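DUF1254 domain-containing protein (Vibrio parahaemolyticus, PDB 3U07) is of unknown function but unites DUF1254 and DUF1214 family regions in one chain and, with a probable signal peptide, is likely exported from the cytoplasm. Local coordinates at residues M267-M277 against D296-L304; I312-D320 against F408-A417. The protein carries 2 engineered substitutions. One frame throughout, in Å; residues are numbered along the deposited sequence.

Contact 1 (M267-M277 against D296-L304)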
loop_
_atom_site.group_PDB
_atom_site.type_symbol
_atom_site.label_atom_id
_atom_site.label_comp_id
_atom_site.label_asym_id
_atom_site.label_seq_id
_atom_site.Cartn_x
_atom_site.Cartn_y
_atom_site.Cartn_z
HETATM N N MSE A 267 -18.020 -13.255 -0.328
HETATM C CA MSE A 267 -16.701 -13.727 0.090
HETATM C C MSE A 267 -16.279 -14.964 -0.698
HETATM O O MSE A 267 -15.126 -15.067 -1.120
HETATM C CB MSE A 267 -16.676 -14.063 1.585
HETATM C CG MSE A 267 -16.369 -12.890 2.506
HETATM SE SE MSE A 267 -14.764 -11.890 2.012
HETATM C CE MSE A 267 -13.427 -13.277 2.207
ATOM N N GLU A 268 -17.202 -15.907 -0.884
ATOM C CA GLU A 268 -16.892 -17.118 -1.640
ATOM C C GLU A 268 -16.346 -16.701 -2.999
ATOM O O GLU A 268 -15.283 -17.149 -3.418
ATOM C CB GLU A 268 -18.148 -17.979 -1.832
ATOM C CG GLU A 268 -18.624 -18.687 -0.573
ATOM C CD GLU A 268 -19.951 -19.414 -0.762
ATOM O OE1 GLU A 268 -20.477 -19.945 0.235
ATOM O OE2 GLU A 268 -20.472 -19.457 -1.898
ATOM N N HIS A 269 -17.083 -15.825 -3.674
ATOM C CA HIS A 269 -16.689 -15.329 -4.983
ATOM C C HIS A 269 -15.285 -14.722 -4.967
ATOM O O HIS A 269 -14.491 -14.961 -5.877
ATOM C CB HIS A 269 -17.687 -14.279 -5.463
ATOM C CG HIS A 269 -17.334 -13.673 -6.783
ATOM N ND1 HIS A 269 -17.522 -14.331 -7.979
ATOM C CD2 HIS A 269 -16.779 -12.477 -7.094
ATOM C CE1 HIS A 269 -17.099 -13.566 -8.970
ATOM N NE2 HIS A 269 -16.644 -12.436 -8.461
ATOM N N LEU A 270 -14.979 -13.938 -3.939
ATOM C CA LEU A 270 -13.665 -13.307 -3.843
ATOM C C LEU A 270 -12.541 -14.317 -3.651
ATOM O O LEU A 270 -11.444 -14.152 -4.193
ATOM C CB LEU A 270 -13.627 -12.291 -2.700
ATOM C CG LEU A 270 -14.467 -11.020 -2.839
ATOM C CD1 LEU A 270 -14.053 -10.050 -1.742
ATOM C CD2 LEU A 270 -14.262 -10.382 -4.207
ATOM N N VAL A 271 -12.802 -15.353 -2.866
ATOM C CA VAL A 271 -11.791 -16.371 -2.633
ATOM C C VAL A 271 -11.516 -17.100 -3.946
ATOM O O VAL A 271 -10.365 -17.282 -4.333
ATOM C CB VAL A 271 -12.255 -17.383 -1.564
ATOM C CG1 VAL A 271 -11.227 -18.491 -1.410
ATOM C CG2 VAL A 271 -12.457 -16.669 -0.239
ATOM N N GLU A 272 -12.578 -17.491 -4.639
ATOM C CA GLU A 272 -12.446 -18.207 -5.904
ATOM C C GLU A 272 -11.806 -17.388 -7.022
ATOM O O GLU A 272 -11.142 -17.940 -7.900
ATOM C CB GLU A 272 -13.820 -18.703 -6.361
ATOM C CG GLU A 272 -13.885 -19.085 -7.829
ATOM C CD GLU A 272 -15.286 -19.450 -8.278
ATOM O OE1 GLU A 272 -16.252 -18.829 -7.784
ATOM O OE2 GLU A 272 -15.419 -20.345 -9.139
ATOM N N LEU A 273 -12.001 -16.074 -6.991
ATOM C CA LEU A 273 -11.457 -15.202 -8.029
ATOM C C LEU A 273 -9.991 -14.852 -7.814
ATOM O O LEU A 273 -9.230 -14.703 -8.767
ATOM C CB LEU A 273 -12.278 -13.913 -8.102
ATOM C CG LEU A 273 -11.863 -12.870 -9.139
ATOM C CD1 LEU A 273 -12.027 -13.443 -10.543
ATOM C CD2 LEU A 273 -12.720 -11.624 -8.970
ATOM N N ALA A 274 -9.603 -14.741 -6.551
ATOM C CA ALA A 274 -8.247 -14.366 -6.172
ATOM C C ALA A 274 -7.073 -14.907 -6.991
ATOM O O ALA A 274 -6.379 -14.141 -7.659
ATOM C CB ALA A 274 -8.031 -14.673 -4.694
ATOM N N PRO A 275 -6.840 -16.231 -6.965
ATOM C CA PRO A 275 -5.711 -16.766 -7.732
ATOM C C PRO A 275 -5.657 -16.463 -9.227
ATOM O O PRO A 275 -4.608 -16.615 -9.845
ATOM C CB PRO A 275 -5.778 -18.261 -7.442
ATOM C CG PRO A 275 -7.245 -18.497 -7.294
ATOM C CD PRO A 275 -7.672 -17.326 -6.432
ATOM N N LYS A 276 -6.767 -16.026 -9.808
ATOM C CA LYS A 276 -6.782 -15.722 -11.232
ATOM C C LYS A 276 -6.341 -14.292 -11.557
ATOM O O LYS A 276 -6.321 -13.896 -12.721
ATOM C CB LYS A 276 -8.180 -15.953 -11.799
ATOM C CG LYS A 276 -8.853 -17.214 -11.294
ATOM C CD LYS A 276 -10.087 -17.528 -12.114
ATOM C CE LYS A 276 -10.915 -18.622 -11.475
ATOM N NZ LYS A 276 -12.056 -18.986 -12.354
HETATM N N MSE A 277 -5.979 -13.518 -10.541
HETATM C CA MSE A 277 -5.570 -12.132 -10.771
HETATM C C MSE A 277 -4.084 -11.973 -11.070
HETATM O O MSE A 277 -3.242 -12.341 -10.253
HETATM C CB MSE A 277 -5.935 -11.272 -9.565
HETATM C CG MSE A 277 -6.708 -10.041 -9.949
HETATM SE SE MSE A 277 -8.593 -10.375 -10.064
HETATM C CE MSE A 277 -8.730 -11.454 -11.663
ATOM N N ASP A 296 -15.622 -6.688 -8.155
ATOM C CA ASP A 296 -14.948 -7.869 -7.621
ATOM C C ASP A 296 -13.447 -7.807 -7.872
ATOM O O ASP A 296 -12.661 -8.212 -7.020
ATOM C CB ASP A 296 -15.558 -9.181 -8.158
ATOM C CG ASP A 296 -15.625 -9.247 -9.674
ATOM O OD1 ASP A 296 -15.212 -8.292 -10.360
ATOM O OD2 ASP A 296 -16.105 -10.282 -10.181
ATOM N N ILE A 297 -13.043 -7.265 -9.016
ATOM C CA ILE A 297 -11.618 -7.153 -9.308
ATOM C C ILE A 297 -10.998 -6.064 -8.414
ATOM O O ILE A 297 -9.917 -6.256 -7.856
ATOM C CB ILE A 297 -11.374 -6.836 -10.805
ATOM C CG1 ILE A 297 -11.995 -7.944 -11.665
ATOM C CG2 ILE A 297 -9.868 -6.739 -11.084
ATOM C CD1 ILE A 297 -11.908 -7.707 -13.152
ATOM N N PHE A 298 -11.681 -4.931 -8.262
ATOM C CA PHE A 298 -11.171 -3.858 -7.408
ATOM C C PHE A 298 -11.000 -4.404 -5.989
ATOM O O PHE A 298 -10.002 -4.134 -5.310
ATOM C CB PHE A 298 -12.154 -2.682 -7.379
ATOM C CG PHE A 298 -11.719 -1.550 -6.485
ATOM C CD1 PHE A 298 -10.751 -0.642 -6.908
ATOM C CD2 PHE A 298 -12.266 -1.399 -5.210
ATOM C CE1 PHE A 298 -10.334 0.397 -6.077
ATOM C CE2 PHE A 298 -11.853 -0.360 -4.368
ATOM C CZ PHE A 298 -10.883 0.539 -4.806
ATOM N N ALA A 299 -11.986 -5.183 -5.554
ATOM C CA ALA A 299 -11.978 -5.788 -4.225
ATOM C C ALA A 299 -10.771 -6.703 -3.999
ATOM O O ALA A 299 -10.284 -6.823 -2.871
ATOM C CB ALA A 299 -13.275 -6.573 -4.004
ATOM N N GLU A 300 -10.291 -7.361 -5.053
ATOM C CA GLU A 300 -9.137 -8.246 -4.889
ATOM C C GLU A 300 -7.901 -7.434 -4.502
ATOM O O GLU A 300 -6.927 -7.974 -3.968
ATOM C CB GLU A 300 -8.864 -9.045 -6.175
ATOM C CG GLU A 300 -9.930 -10.099 -6.540
ATOM C CD GLU A 300 -10.043 -11.242 -5.523
ATOM O OE1 GLU A 300 -9.129 -11.414 -4.690
ATOM O OE2 GLU A 300 -11.050 -11.980 -5.571
ATOM N N GLY A 301 -7.939 -6.131 -4.772
ATOM C CA GLY A 301 -6.817 -5.280 -4.415
ATOM C C GLY A 301 -6.639 -5.309 -2.911
ATOM O O GLY A 301 -5.518 -5.357 -2.405
ATOM N N THR A 302 -7.760 -5.283 -2.194
ATOM C CA THR A 302 -7.747 -5.320 -0.737
ATOM C C THR A 302 -7.478 -6.749 -0.248
ATOM O O THR A 302 -6.734 -6.970 0.713
ATOM C CB THR A 302 -9.110 -4.848 -0.156
ATOM O OG1 THR A 302 -9.223 -3.424 -0.276
ATOM C CG2 THR A 302 -9.236 -5.242 1.310
ATOM N N TYR A 303 -8.097 -7.714 -0.919
ATOM C CA TYR A 303 -7.948 -9.113 -0.551
ATOM C C TYR A 303 -6.523 -9.612 -0.677
ATOM O O TYR A 303 -6.003 -10.272 0.224
ATOM C CB TYR A 303 -8.857 -9.984 -1.419
ATOM C CG TYR A 303 -8.868 -11.436 -1.000
ATOM C CD1 TYR A 303 -9.540 -11.844 0.150
ATOM C CD2 TYR A 303 -8.197 -12.402 -1.745
ATOM C CE1 TYR A 303 -9.548 -13.175 0.543
ATOM C CE2 TYR A 303 -8.195 -13.739 -1.357
ATOM C CZ TYR A 303 -8.873 -14.117 -0.216
ATOM O OH TYR A 303 -8.890 -15.433 0.166
ATOM N N LEU A 304 -5.885 -9.291 -1.787
ATOM C CA LEU A 304 -4.539 -9.773 -1.980
ATOM C C LEU A 304 -3.482 -8.881 -1.289
ATOM O O LEU A 304 -2.648 -9.408 -0.544
ATOM C CB LEU A 304 -4.282 -9.959 -3.498
ATOM C CG LEU A 304 -5.154 -11.109 -4.094
ATOM C CD1 LEU A 304 -5.089 -11.145 -5.616
ATOM C CD2 LEU A 304 -4.705 -12.452 -3.520
#

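Contact 2 (I312-D320 against F408-A417)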
loop_
_atom_site.group_PDB
_atom_site.type_symbol
_atom_site.label_atom_id
_atom_site.label_comp_id
_atom_site.label_asym_id
_atom_site.label_seq_id
_atom_site.Cartn_x
_atom_site.Cartn_y
_atom_site.Cartn_z
ATOM N N ILE A 312 2.656 1.571 -10.759
ATOM C CA ILE A 312 3.571 2.518 -11.395
ATOM C C ILE A 312 4.563 3.093 -10.384
ATOM O O ILE A 312 5.644 3.543 -10.753
ATOM C CB ILE A 312 2.801 3.676 -12.090
ATOM C CG1 ILE A 312 3.768 4.521 -12.930
ATOM C CG2 ILE A 312 2.105 4.544 -11.050
ATOM C CD1 ILE A 312 3.075 5.551 -13.814
ATOM N N GLU A 313 4.195 3.067 -9.106
ATOM C CA GLU A 313 5.073 3.579 -8.060
ATOM C C GLU A 313 5.918 2.432 -7.522
ATOM O O GLU A 313 7.098 2.604 -7.215
ATOM C CB GLU A 313 4.262 4.170 -6.905
ATOM C CG GLU A 313 3.288 5.273 -7.288
ATOM C CD GLU A 313 3.970 6.477 -7.907
ATOM O OE1 GLU A 313 5.183 6.664 -7.680
ATOM O OE2 GLU A 313 3.286 7.246 -8.611
ATOM N N ALA A 314 5.295 1.266 -7.398
ATOM C CA ALA A 314 5.981 0.085 -6.888
ATOM C C ALA A 314 5.280 -1.196 -7.318
ATOM O O ALA A 314 4.076 -1.352 -7.136
ATOM C CB ALA A 314 6.062 0.141 -5.362
ATOM N N SER A 315 6.045 -2.103 -7.910
ATOM C CA SER A 315 5.519 -3.392 -8.339
ATOM C C SER A 315 6.386 -4.434 -7.657
ATOM O O SER A 315 7.462 -4.114 -7.146
ATOM C CB SER A 315 5.609 -3.545 -9.855
ATOM O OG SER A 315 4.640 -2.747 -10.506
ATOM N N TYR A 316 5.929 -5.677 -7.636
ATOM C CA TYR A 316 6.722 -6.701 -6.981
ATOM C C TYR A 316 6.545 -8.068 -7.610
ATOM O O TYR A 316 5.637 -8.295 -8.415
ATOM C CB TYR A 316 6.367 -6.769 -5.488
ATOM C CG TYR A 316 5.147 -7.605 -5.173
ATOM C CD1 TYR A 316 3.898 -7.284 -5.701
ATOM C CD2 TYR A 316 5.250 -8.742 -4.372
ATOM C CE1 TYR A 316 2.780 -8.079 -5.443
ATOM C CE2 TYR A 316 4.140 -9.544 -4.107
ATOM C CZ TYR A 316 2.910 -9.208 -4.647
ATOM O OH TYR A 316 1.819 -10.010 -4.401
ATOM N N ARG A 317 7.449 -8.968 -7.243
ATOM C CA ARG A 317 7.420 -10.347 -7.705
ATOM C C ARG A 317 7.937 -11.195 -6.556
ATOM O O ARG A 317 8.757 -10.744 -5.750
ATOM C CB ARG A 317 8.321 -10.541 -8.928
ATOM C CG ARG A 317 7.806 -9.880 -10.199
ATOM C CD ARG A 317 6.491 -10.498 -10.674
ATOM N NE ARG A 317 6.126 -9.999 -11.999
ATOM C CZ ARG A 317 5.507 -8.846 -12.229
ATOM N NH1 ARG A 317 5.162 -8.053 -11.221
ATOM N NH2 ARG A 317 5.243 -8.476 -13.477
ATOM N N LYS A 318 7.436 -12.417 -6.467
ATOM C CA LYS A 318 7.865 -13.332 -5.426
ATOM C C LYS A 318 8.233 -14.673 -6.048
ATOM O O LYS A 318 7.582 -15.142 -6.986
ATOM C CB LYS A 318 6.761 -13.525 -4.382
ATOM C CG LYS A 318 7.018 -14.692 -3.440
ATOM C CD LYS A 318 5.976 -14.806 -2.337
ATOM C CE LYS A 318 6.114 -16.145 -1.619
ATOM N NZ LYS A 318 5.501 -16.158 -0.258
ATOM N N SER A 319 9.301 -15.270 -5.536
ATOM C CA SER A 319 9.758 -16.562 -6.018
ATOM C C SER A 319 10.017 -17.451 -4.811
ATOM O O SER A 319 10.800 -17.103 -3.923
ATOM C CB SER A 319 11.034 -16.409 -6.843
ATOM O OG SER A 319 11.601 -17.677 -7.116
ATOM N N ASP A 320 9.344 -18.595 -4.786
ATOM C CA ASP A 320 9.459 -19.550 -3.689
ATOM C C ASP A 320 10.182 -20.832 -4.121
ATOM O O ASP A 320 10.613 -21.623 -3.278
ATOM C CB ASP A 320 8.055 -19.905 -3.189
ATOM C CG ASP A 320 7.974 -20.003 -1.679
ATOM O OD1 ASP A 320 9.012 -19.860 -1.006
ATOM O OD2 ASP A 320 6.861 -20.221 -1.163
ATOM N N PHE A 408 13.371 -20.562 1.986
ATOM C CA PHE A 408 13.294 -19.113 1.893
ATOM C C PHE A 408 12.617 -18.719 0.594
ATOM O O PHE A 408 12.405 -19.552 -0.289
ATOM C CB PHE A 408 14.703 -18.512 1.926
ATOM C CG PHE A 408 15.544 -18.847 0.709
ATOM C CD1 PHE A 408 15.533 -18.020 -0.412
ATOM C CD2 PHE A 408 16.341 -19.994 0.689
ATOM C CE1 PHE A 408 16.308 -18.324 -1.536
ATOM C CE2 PHE A 408 17.119 -20.308 -0.426
ATOM C CZ PHE A 408 17.104 -19.473 -1.541
ATOM N N TYR A 409 12.240 -17.451 0.495
ATOM C CA TYR A 409 11.657 -16.948 -0.733
ATOM C C TYR A 409 12.291 -15.596 -0.997
ATOM O O TYR A 409 12.832 -14.964 -0.087
ATOM C CB TYR A 409 10.131 -16.834 -0.658
ATOM C CG TYR A 409 9.582 -15.954 0.442
ATOM C CD1 TYR A 409 9.403 -16.451 1.733
ATOM C CD2 TYR A 409 9.196 -14.637 0.179
ATOM C CE1 TYR A 409 8.848 -15.659 2.734
ATOM C CE2 TYR A 409 8.642 -13.833 1.174
ATOM C CZ TYR A 409 8.470 -14.353 2.449
ATOM O OH TYR A 409 7.925 -13.573 3.443
ATOM N N ALA A 410 12.252 -15.167 -2.248
ATOM C CA ALA A 410 12.842 -13.896 -2.617
ATOM C C ALA A 410 11.766 -12.979 -3.160
ATOM O O ALA A 410 10.908 -13.408 -3.926
ATOM C CB ALA A 410 13.935 -14.112 -3.673
ATOM N N ILE A 411 11.811 -11.718 -2.739
ATOM C CA ILE A 411 10.859 -10.713 -3.197
ATOM C C ILE A 411 11.609 -9.659 -4.003
ATOM O O ILE A 411 12.521 -9.016 -3.487
ATOM C CB ILE A 411 10.172 -9.986 -2.021
ATOM C CG1 ILE A 411 9.231 -10.938 -1.276
ATOM C CG2 ILE A 411 9.429 -8.756 -2.544
ATOM C CD1 ILE A 411 8.029 -11.393 -2.082
HETATM N N MSE A 412 11.241 -9.491 -5.268
HETATM C CA MSE A 412 11.885 -8.480 -6.093
HETATM C C MSE A 412 10.950 -7.267 -6.148
HETATM O O MSE A 412 9.745 -7.404 -6.371
HETATM C CB MSE A 412 12.149 -9.013 -7.503
HETATM C CG MSE A 412 13.061 -8.115 -8.334
HETATM SE SE MSE A 412 13.686 -8.956 -9.978
HETATM C CE MSE A 412 14.214 -10.641 -9.221
ATOM N N ARG A 413 11.505 -6.084 -5.918
ATOM C CA ARG A 413 10.706 -4.864 -5.938
ATOM C C ARG A 413 11.145 -3.930 -7.060
ATOM O O ARG A 413 12.336 -3.788 -7.341
ATOM C CB ARG A 413 10.791 -4.166 -4.576
ATOM C CG ARG A 413 10.143 -4.976 -3.455
ATOM C CD ARG A 413 10.153 -4.234 -2.132
ATOM N NE ARG A 413 9.320 -4.906 -1.133
ATOM C CZ ARG A 413 9.754 -5.839 -0.290
ATOM N NH1 ARG A 413 11.022 -6.223 -0.309
ATOM N NH2 ARG A 413 8.913 -6.394 0.573
ATOM N N PHE A 414 10.167 -3.309 -7.710
ATOM C CA PHE A 414 10.439 -2.401 -8.819
ATOM C C PHE A 414 9.789 -1.043 -8.558
ATOM O O PHE A 414 8.576 -0.945 -8.364
ATOM C CB PHE A 414 9.894 -2.984 -10.128
ATOM C CG PHE A 414 10.237 -4.435 -10.347
ATOM C CD1 PHE A 414 9.537 -5.438 -9.683
ATOM C CD2 PHE A 414 11.249 -4.799 -11.237
ATOM C CE1 PHE A 414 9.834 -6.785 -9.900
ATOM C CE2 PHE A 414 11.558 -6.147 -11.464
ATOM C CZ PHE A 414 10.849 -7.141 -10.796
ATOM N N TYR A 415 10.608 -0.000 -8.556
ATOM C CA TYR A 415 10.133 1.358 -8.318
ATOM C C TYR A 415 10.244 2.150 -9.614
ATOM O O TYR A 415 11.345 2.405 -10.097
ATOM C CB TYR A 415 10.982 1.998 -7.226
ATOM C CG TYR A 415 10.916 1.246 -5.918
ATOM C CD1 TYR A 415 9.944 1.549 -4.962
ATOM C CD2 TYR A 415 11.799 0.207 -5.649
ATOM C CE1 TYR A 415 9.856 0.831 -3.770
ATOM C CE2 TYR A 415 11.718 -0.519 -4.466
ATOM C CZ TYR A 415 10.747 -0.205 -3.532
ATOM O OH TYR A 415 10.664 -0.931 -2.368
ATOM N N GLY A 416 9.099 2.528 -10.172
ATOM C CA GLY A 416 9.090 3.271 -11.418
ATOM C C GLY A 416 9.153 2.304 -12.586
ATOM O O GLY A 416 9.757 2.593 -13.622
ATOM N N ALA A 417 8.512 1.151 -12.412
ATOM C CA ALA A 417 8.482 0.099 -13.423
ATOM C C ALA A 417 7.689 0.475 -14.666
ATOM O O ALA A 417 6.775 1.294 -14.600
ATOM C CB ALA A 417 7.902 -1.167 -12.818
HETATM O O HOH W 1 6.674 3.779 -13.624
#

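Contact 1 (M267-M277 against D296-L304)
Glu-300 pushes its carboxyl group against the C-terminal turn of helix 267-273, making the tight centre of this contact. Its OE2 lies 2.6 Å from Leu-270 O, close enough for two oxygens that the acid is probably protonated. A bend in the chain at chi2 (-65°) helps to place the group there, among the carbons of Leu-273 and Ala-274. OE1, 3.4 Å from Ala-274 CB, is buried without a polar partner in the model, a setting that would also favour the neutral acid. Alanine suits position 274 because its small side chain admits the Tyr-303 ring as well, with Tyr-303 CE2 3.5 Å from Ala-274 CB. The bent side chain of Met-277, a selenomethionine, crosses that of Glu-300 at about a right angle, its SE 3.8 Å from Glu-300 CG; SE also meets the CG2 branch of Ile-297. Buried Leu-270 runs past the Glu-300 side chain in the opposite direction, and its CD2 meets Ala-299 CB at 3.9 Å.

Near the start of helix 295-305, His-269 NE2 donates to the anti lone pair of Asp-296 OD2 at 2.8 Å; ring and carboxylate are only 6° from coplanar. The other oxygen, OD1, takes a weak bond from Ile-297 N.

Packing is looser around the far end of Tyr-303. Solvent-exposed Val-271 has CG2 3.8 Å from Tyr-303 OH, and Met-267 CE comes only within 4.2 Å of Tyr-303 CE1.

The two helical segments cross at -77°. Helix 26-52 adjoins them, Tyr-38 touching both Met-267 and Tyr-303 and Glu-31 touching His-269, while Leu-283 of the connecting chain packs on Met-277 and Glu-300.

Contact 2 (I312-D320 against F408-A417)
Ser-315 and Phe-414, Arg-317 and Met-412, and Ser-319 and Ala-410 form three hydrogen-bonded pairs of an antiparallel ladder, each giving two backbone bonds. Between them, Lys-318 faces Ile-411 in a non-hydrogen-bonded pair, where Lys-318 CB and Ile-411 CD1 are only 3.4 Å apart, tighter than usual van der Waals contact. The lysine chain is extended beyond CG and carries NZ over the Tyr-409 ring, 4.0 Å from its centroid and 11° off the normal, a cation-pi contact that suits a long, exposed cation. On the opposite face, Arg-317 CG lies 3.7 Å from Phe-414 CE1; the arginine chain folds at chi2 (-65°), and Arg-317 NH1 donates to Tyr-316 O at 2.9 Å, from above the plane of that carbonyl.

Farther out, Arg-317 NH2 bonds the carbonyls of Ile-421 and Tyr-426, and Thr-77 holds the Tyr-409 hydroxyl. Beyond the ladder, where Gly-416 takes up a positive phi of 85°, a water donates to both Ile-312 O and Ala-417 O, bridging the two chains past the corner at Tyr-415 and Gly-416.

Strand 315-319 is an outermost strand of its four-stranded antiparallel sheet within the chain, with 408-417 lying between it and 347-354. Ile-421 of helix 419-423 touches Ser-315 and Phe-414, while Glu-313 reaches strand 120-125 and forms a salt bridge with Arg-127.

The two contacts follow one another along the chain: helix 295-305, which supplies one side of contact 1, is succeeded directly by strand 315-319, the first partner in contact 2. Contact 1 closes over 18 intervening residues, whereas contact 2 joins strands separated by 87. Their centres are about 20 Å apart and their nearest atoms about 6 Å, with no direct touch. Contact 1 joins two helices, while contact 2 lies in a sheet of the DUF1214 region. That sheet repeats the 1-4-2-3 strand order of the sheet containing 82-90, consistent with two related halves. With the function unknown, neither contact can be assigned to an active site.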